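Cytochrome (Paracoccus pantotrophus, PDB 2XTS) is the N-terminal heme c part of SoxD, the cytochrome subunit of sulfane dehydrogenase SoxCD, and probably passes on electrons from oxidised protein-bound sulfur. Local coordinates at residues Ala40-Asn45 with Thr114-Tyr119; Ser48-Phe53 with Arg95-Gly100. All coordinates share one frame; numbering follows the deposited sequence.

Both contacts are buried and both reach the heme, their centres 10 Å apart, yet they differ in chemistry. Contact 1 joins helix 35-45 to helix 107-120 by apolar packing around two phenylalanines, with the heme touched only at its rim. Contact 2 brings helix 47-50 and the loop following helix 86-96 to the heme iron, where metal bonds and a covalent link carry the contact, with Pro98 and Phe99 packed on the heme. In sequence, contact 2 falls between the two helices of contact 1, and the two meet directly: Phe42 CE2 lies 3.1 Å from Gly51 O, and Phe42 CZ 3.8 Å from His50 CB. Phe42 thus backs the histidine side of the iron site.

Contact 1. Residues Ala40-Asn45 with Thr114-Tyr119; sequences ALFADN and TAFLLY. With HEC (heme c), chain U.
Phe42 and Phe116 mark the closest approach of the two helical segments, with their CA atoms 8.0 Å apart. Both have their CA-CB bonds directed toward the opposing helix, and the buried area, 143 Å² in total, comes almost wholly from these two residues and Leu117. The phenylalanines meet off centre: Phe116 CE2 sits over one face of the Phe42 ring, toward its rim, at 3.5 Å from Phe42 CG. The ring planes make an angle of 44° with centroids 5.1 Å apart, so the pair is oblique, neither a parallel stack nor a T-shape. Phe42 carries its CG opposite the backbone N (chi1 -156°), which sends the ring across the gap between the helices. Farther out, Phe42 CE1 meets Leu117 CD2 at 3.9 Å and the heme methyl CMB at an equal 3.9 Å. With an alanine here, Phe116 CE2 would probably lose the ring face it rests on and Leu117 CD2 its partner, opening a gap beside the heme methyl. At the end of helix 35-45, Asn45 ND2 donates to Leu41 O (2.9 Å, N-H...O angle 145°); this carbonyl also accepts from Asn45 N. Asn45 O lies 3.4 Å from heme CAB. Packing of the first helix of the heme domain on its last, beside the porphyrin rim, is the hallmark of the class I cytochrome c fold.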
# COMPACT_ATOMS: atom_id res chain seq x y z
N ALA D 40 28.51 29.49 31.92
CA ALA D 40 29.69 29.10 31.16
C ALA D 40 29.40 27.93 30.22
O ALA D 40 29.77 27.96 29.05
CB ALA D 40 30.87 28.79 32.09
N LEU D 41 28.73 26.91 30.73
CA LEU D 41 28.32 25.79 29.88
C LEU D 41 27.37 26.23 28.77
O LEU D 41 27.48 25.76 27.63
CB LEU D 41 27.64 24.71 30.71
CG LEU D 41 28.57 23.87 31.61
CD1 LEU D 41 27.77 23.14 32.67
CD2 LEU D 41 29.40 22.89 30.77
N PHE D 42 26.48 27.16 29.09
CA PHE D 42 25.49 27.64 28.13
C PHE D 42 26.22 28.40 27.02
O PHE D 42 25.95 28.24 25.82
CB PHE D 42 24.44 28.52 28.81
CG PHE D 42 23.14 28.58 28.08
CD1 PHE D 42 22.21 27.58 28.28
CD2 PHE D 42 22.84 29.60 27.18
CE1 PHE D 42 21.00 27.59 27.63
CE2 PHE D 42 21.61 29.63 26.52
CZ PHE D 42 20.71 28.63 26.75
N ALA D 43 27.17 29.25 27.41
CA ALA D 43 27.98 29.97 26.45
C ALA D 43 28.68 29.02 25.46
O ALA D 43 28.73 29.29 24.25
CB ALA D 43 29.03 30.84 27.18
N ASP D 44 29.22 27.91 25.96
CA ASP D 44 29.99 27.01 25.13
C ASP D 44 29.13 26.10 24.26
O ASP D 44 29.55 25.69 23.19
CB ASP D 44 30.92 26.13 25.99
CG ASP D 44 32.07 26.90 26.62
OD1 ASP D 44 32.45 27.97 26.13
OD2 ASP D 44 32.59 26.39 27.64
N ASN D 45 27.94 25.75 24.74
CA ASN D 45 27.15 24.67 24.14
C ASN D 45 25.76 25.01 23.65
O ASN D 45 25.17 24.20 22.95
CB ASN D 45 27.00 23.54 25.15
CG ASN D 45 28.31 22.98 25.56
OD1 ASN D 45 28.95 22.26 24.81
ND2 ASN D 45 28.72 23.29 26.77
N THR D 114 20.44 23.87 34.19
CA THR D 114 19.09 24.06 34.69
C THR D 114 19.05 25.23 35.67
O THR D 114 18.15 26.06 35.61
CB THR D 114 18.52 22.76 35.30
OG1 THR D 114 18.51 21.73 34.31
CG2 THR D 114 17.10 22.93 35.75
N ALA D 115 20.05 25.34 36.55
CA ALA D 115 20.15 26.50 37.43
C ALA D 115 20.23 27.81 36.64
O ALA D 115 19.57 28.79 36.97
CB ALA D 115 21.36 26.36 38.35
N PHE D 116 21.05 27.81 35.60
CA PHE D 116 21.18 29.01 34.75
C PHE D 116 19.85 29.36 34.04
O PHE D 116 19.52 30.53 33.88
CB PHE D 116 22.29 28.81 33.70
CG PHE D 116 22.40 29.94 32.73
CD1 PHE D 116 22.90 31.16 33.15
CD2 PHE D 116 21.97 29.79 31.41
CE1 PHE D 116 22.98 32.22 32.29
CE2 PHE D 116 22.05 30.88 30.54
CZ PHE D 116 22.57 32.09 30.99
N LEU D 117 19.12 28.35 33.57
CA LEU D 117 17.82 28.61 32.94
C LEU D 117 16.83 29.17 33.97
O LEU D 117 16.05 30.06 33.67
CB LEU D 117 17.29 27.35 32.25
CG LEU D 117 18.06 26.95 30.98
CD1 LEU D 117 17.56 25.59 30.55
CD2 LEU D 117 17.89 27.99 29.88
N LEU D 118 16.87 28.67 35.21
CA LEU D 118 16.05 29.28 36.26
C LEU D 118 16.43 30.75 36.45
O LEU D 118 15.57 31.61 36.54
CB LEU D 118 16.20 28.54 37.58
CG LEU D 118 15.51 27.20 37.67
CD1 LEU D 118 16.00 26.41 38.87
CD2 LEU D 118 13.99 27.36 37.70
N TYR D 119 17.72 31.03 36.54
CA TYR D 119 18.17 32.41 36.71
C TYR D 119 17.75 33.30 35.54
O TYR D 119 17.29 34.42 35.72
CB TYR D 119 19.70 32.43 36.85
CG TYR D 119 20.29 33.82 36.78
CD1 TYR D 119 20.15 34.69 37.86
CD2 TYR D 119 20.92 34.28 35.62
CE1 TYR D 119 20.67 35.97 37.80
CE2 TYR D 119 21.42 35.57 35.56
CZ TYR D 119 21.29 36.40 36.66
OH TYR D 119 21.79 37.67 36.61
FE HEC U . 18.14 23.67 22.31
CHA HEC U . 14.80 23.10 22.03
CHB HEC U . 17.86 23.76 25.67
CHC HEC U . 21.49 23.87 22.55
CHD HEC U . 18.33 24.20 18.99
NA HEC U . 16.64 23.47 23.59
C1A HEC U . 15.30 23.31 23.28
C2A HEC U . 14.51 23.34 24.51
C3A HEC U . 15.36 23.53 25.53
C4A HEC U . 16.70 23.61 24.95
CMA HEC U . 15.03 23.61 27.03
CAA HEC U . 12.97 23.20 24.56
CBA HEC U . 12.27 24.54 24.30
CGA HEC U . 10.77 24.48 24.42
O1A HEC U . 10.20 23.43 24.15
O2A HEC U . 10.23 25.55 24.79
NB HEC U . 19.41 23.75 23.82
C1B HEC U . 19.13 23.75 25.15
C2B HEC U . 20.37 23.62 25.88
C3B HEC U . 21.37 23.66 25.02
C4B HEC U . 20.80 23.72 23.71
CMB HEC U . 20.41 23.69 27.43
CAB HEC U . 22.87 23.54 25.32
CBB HEC U . 23.15 22.27 26.16
NC HEC U . 19.64 23.98 21.02
C1C HEC U . 20.99 24.06 21.30
C2C HEC U . 21.72 24.32 20.10
C3C HEC U . 20.81 24.46 19.13
C4C HEC U . 19.50 24.25 19.69
CMC HEC U . 23.25 24.54 20.02
CAC HEC U . 21.02 24.84 17.67
CBC HEC U . 22.01 24.16 16.79
ND HEC U . 16.83 23.63 20.80
C1D HEC U . 17.12 23.78 19.46
C2D HEC U . 16.00 23.51 18.64
C3D HEC U . 14.93 23.16 19.58
C4D HEC U . 15.49 23.29 20.87
CMD HEC U . 15.85 23.51 17.13
CAD HEC U . 13.53 22.74 19.19
CBD HEC U . 13.49 21.22 19.02
CGD HEC U . 12.14 20.70 18.64
O1D HEC U . 11.14 21.46 18.71
O2D HEC U . 12.04 19.48 18.41

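Contact 2. Residues Ser48-Phe53 with Arg95-Gly100; sequences SCHGDF and RSMPFG. With HEC (heme c), chain U.
His50 and Met97 face each other through the heme iron. His50 NE2 and Met97 SD are 4.4 Å apart, essentially the sum of their two metal bonds, which puts the iron almost on the line between them. Met97 can be followed outward. Its CB lies 3.6 Å from heme NB. CG, placed beside the backbone N by a chi1 of -68°, comes to 3.3 Å from the same NB and nears NA. A bend at CB-CG (chi2 -75°) brings SD to the iron at 2.3 Å, and a further bend at chi3 turns CE over the opposite pyrrole, 3.3 Å from heme ND, so the side chain spans the porphyrin from ring B to ring D. On the other face, His50 NE2 binds the iron at 2.0 Å, with CD2 leaning toward NB and CE1 lying between NA and ND. His50 ND1 is hydrogen-bonded to Pro61 O, which should help fix the rotation of the imidazole. Cys49 SG is covalently bonded to heme CAC at 2.1 Å. Phe99 lays one ring face over heme methyl CMD, and meets Phe18 of a Sulfite dehydrogenase chain edge-to-face, placing this heme side at the subunit interface. Cys46, Cys49 and His50 form the CXXCH heme-attachment motif, and with Met97 from a distant loop they give the His/Met-ligated heme site of class I cytochromes c.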
# COMPACT_ATOMS: atom_id res chain seq x y z
N SER D 48 24.80 29.72 21.05
CA SER D 48 24.86 29.87 19.60
C SER D 48 23.50 29.80 18.93
O SER D 48 23.33 30.30 17.83
CB SER D 48 25.81 28.83 19.00
OG SER D 48 25.34 27.51 19.25
N CYS D 49 22.54 29.13 19.59
CA CYS D 49 21.15 29.09 19.13
C CYS D 49 20.18 29.81 20.04
O CYS D 49 19.32 30.54 19.59
CB CYS D 49 20.70 27.65 18.91
SG CYS D 49 21.75 26.82 17.74
N HIS D 50 20.34 29.62 21.35
CA HIS D 50 19.35 30.12 22.29
C HIS D 50 19.70 31.47 22.93
O HIS D 50 18.93 31.93 23.74
CB HIS D 50 19.08 29.06 23.38
CG HIS D 50 18.46 27.79 22.89
ND1 HIS D 50 17.19 27.70 22.38
CD2 HIS D 50 18.94 26.52 22.92
CE1 HIS D 50 16.91 26.43 22.11
NE2 HIS D 50 17.97 25.70 22.42
N GLY D 51 20.84 32.05 22.57
CA GLY D 51 21.23 33.38 23.05
C GLY D 51 22.01 33.34 24.35
O GLY D 51 21.89 32.39 25.13
N ASP D 52 22.79 34.38 24.60
CA ASP D 52 23.58 34.45 25.80
C ASP D 52 22.75 34.49 27.08
O ASP D 52 23.23 34.11 28.14
CB ASP D 52 24.51 35.66 25.74
CG ASP D 52 25.54 35.55 24.64
OD1 ASP D 52 25.90 34.42 24.27
OD2 ASP D 52 25.99 36.60 24.17
N PHE D 53 21.51 34.94 26.98
CA PHE D 53 20.61 35.11 28.12
C PHE D 53 19.40 34.20 27.97
O PHE D 53 18.38 34.41 28.62
CB PHE D 53 20.19 36.57 28.23
CG PHE D 53 21.36 37.50 28.23
CD1 PHE D 53 22.23 37.56 29.30
CD2 PHE D 53 21.67 38.24 27.09
CE1 PHE D 53 23.37 38.39 29.25
CE2 PHE D 53 22.79 39.07 27.05
CZ PHE D 53 23.63 39.13 28.12
N ARG D 95 18.87 14.63 27.71
CA ARG D 95 18.63 13.59 26.70
C ARG D 95 18.77 14.05 25.27
O ARG D 95 19.12 13.24 24.43
CB ARG D 95 17.22 13.01 26.93
CG ARG D 95 16.81 11.91 25.95
CD ARG D 95 17.64 10.65 26.00
NE ARG D 95 17.09 9.61 25.14
CZ ARG D 95 17.22 9.60 23.82
NH1 ARG D 95 17.90 10.56 23.22
NH2 ARG D 95 16.67 8.63 23.10
N SER D 96 18.50 15.33 25.02
CA SER D 96 18.20 15.79 23.67
C SER D 96 18.86 17.08 23.21
O SER D 96 18.71 17.46 22.04
CB SER D 96 16.68 15.88 23.48
OG SER D 96 16.07 14.61 23.63
N MET D 97 19.61 17.75 24.07
CA MET D 97 20.38 18.92 23.69
C MET D 97 21.84 18.68 24.03
O MET D 97 22.15 17.81 24.82
CB MET D 97 19.82 20.18 24.37
CG MET D 97 18.45 20.58 23.89
SD MET D 97 18.51 21.36 22.24
CE MET D 97 17.21 20.42 21.39
N PRO D 98 22.76 19.45 23.42
CA PRO D 98 22.53 20.36 22.31
C PRO D 98 22.02 19.70 21.03
O PRO D 98 22.34 18.56 20.74
CB PRO D 98 23.93 20.96 22.05
CG PRO D 98 24.79 20.51 23.10
CD PRO D 98 24.17 19.33 23.79
N PHE D 99 21.25 20.46 20.25
CA PHE D 99 20.64 20.00 19.01
C PHE D 99 21.73 19.69 18.02
O PHE D 99 22.49 20.56 17.65
CB PHE D 99 19.77 21.16 18.52
CG PHE D 99 18.84 20.85 17.37
CD1 PHE D 99 17.80 19.93 17.48
CD2 PHE D 99 18.92 21.59 16.20
CE1 PHE D 99 16.92 19.71 16.44
CE2 PHE D 99 18.02 21.38 15.17
CZ PHE D 99 17.03 20.44 15.28
N GLY D 100 21.83 18.43 17.63
CA GLY D 100 22.87 17.96 16.71
C GLY D 100 24.01 17.22 17.38
O GLY D 100 24.82 16.60 16.71
FE HEC U . 18.14 23.67 22.31
CHA HEC U . 14.80 23.10 22.03
CHB HEC U . 17.86 23.76 25.67
CHC HEC U . 21.49 23.87 22.55
CHD HEC U . 18.33 24.20 18.99
NA HEC U . 16.64 23.47 23.59
C1A HEC U . 15.30 23.31 23.28
C2A HEC U . 14.51 23.34 24.51
C3A HEC U . 15.36 23.53 25.53
C4A HEC U . 16.70 23.61 24.95
CMA HEC U . 15.03 23.61 27.03
CAA HEC U . 12.97 23.20 24.56
CBA HEC U . 12.27 24.54 24.30
CGA HEC U . 10.77 24.48 24.42
O1A HEC U . 10.20 23.43 24.15
O2A HEC U . 10.23 25.55 24.79
NB HEC U . 19.41 23.75 23.82
C1B HEC U . 19.13 23.75 25.15
C2B HEC U . 20.37 23.62 25.88
C3B HEC U . 21.37 23.66 25.02
C4B HEC U . 20.80 23.72 23.71
CMB HEC U . 20.41 23.69 27.43
CAB HEC U . 22.87 23.54 25.32
CBB HEC U . 23.15 22.27 26.16
NC HEC U . 19.64 23.98 21.02
C1C HEC U . 20.99 24.06 21.30
C2C HEC U . 21.72 24.32 20.10
C3C HEC U . 20.81 24.46 19.13
C4C HEC U . 19.50 24.25 19.69
CMC HEC U . 23.25 24.54 20.02
CAC HEC U . 21.02 24.84 17.67
CBC HEC U . 22.01 24.16 16.79
ND HEC U . 16.83 23.63 20.80
C1D HEC U . 17.12 23.78 19.46
C2D HEC U . 16.00 23.51 18.64
C3D HEC U . 14.93 23.16 19.58
C4D HEC U . 15.49 23.29 20.87
CMD HEC U . 15.85 23.51 17.13
CAD HEC U . 13.53 22.74 19.19
CBD HEC U . 13.49 21.22 19.02
CGD HEC U . 12.14 20.70 18.64
O1D HEC U . 11.14 21.46 18.71
O2D HEC U . 12.04 19.48 18.41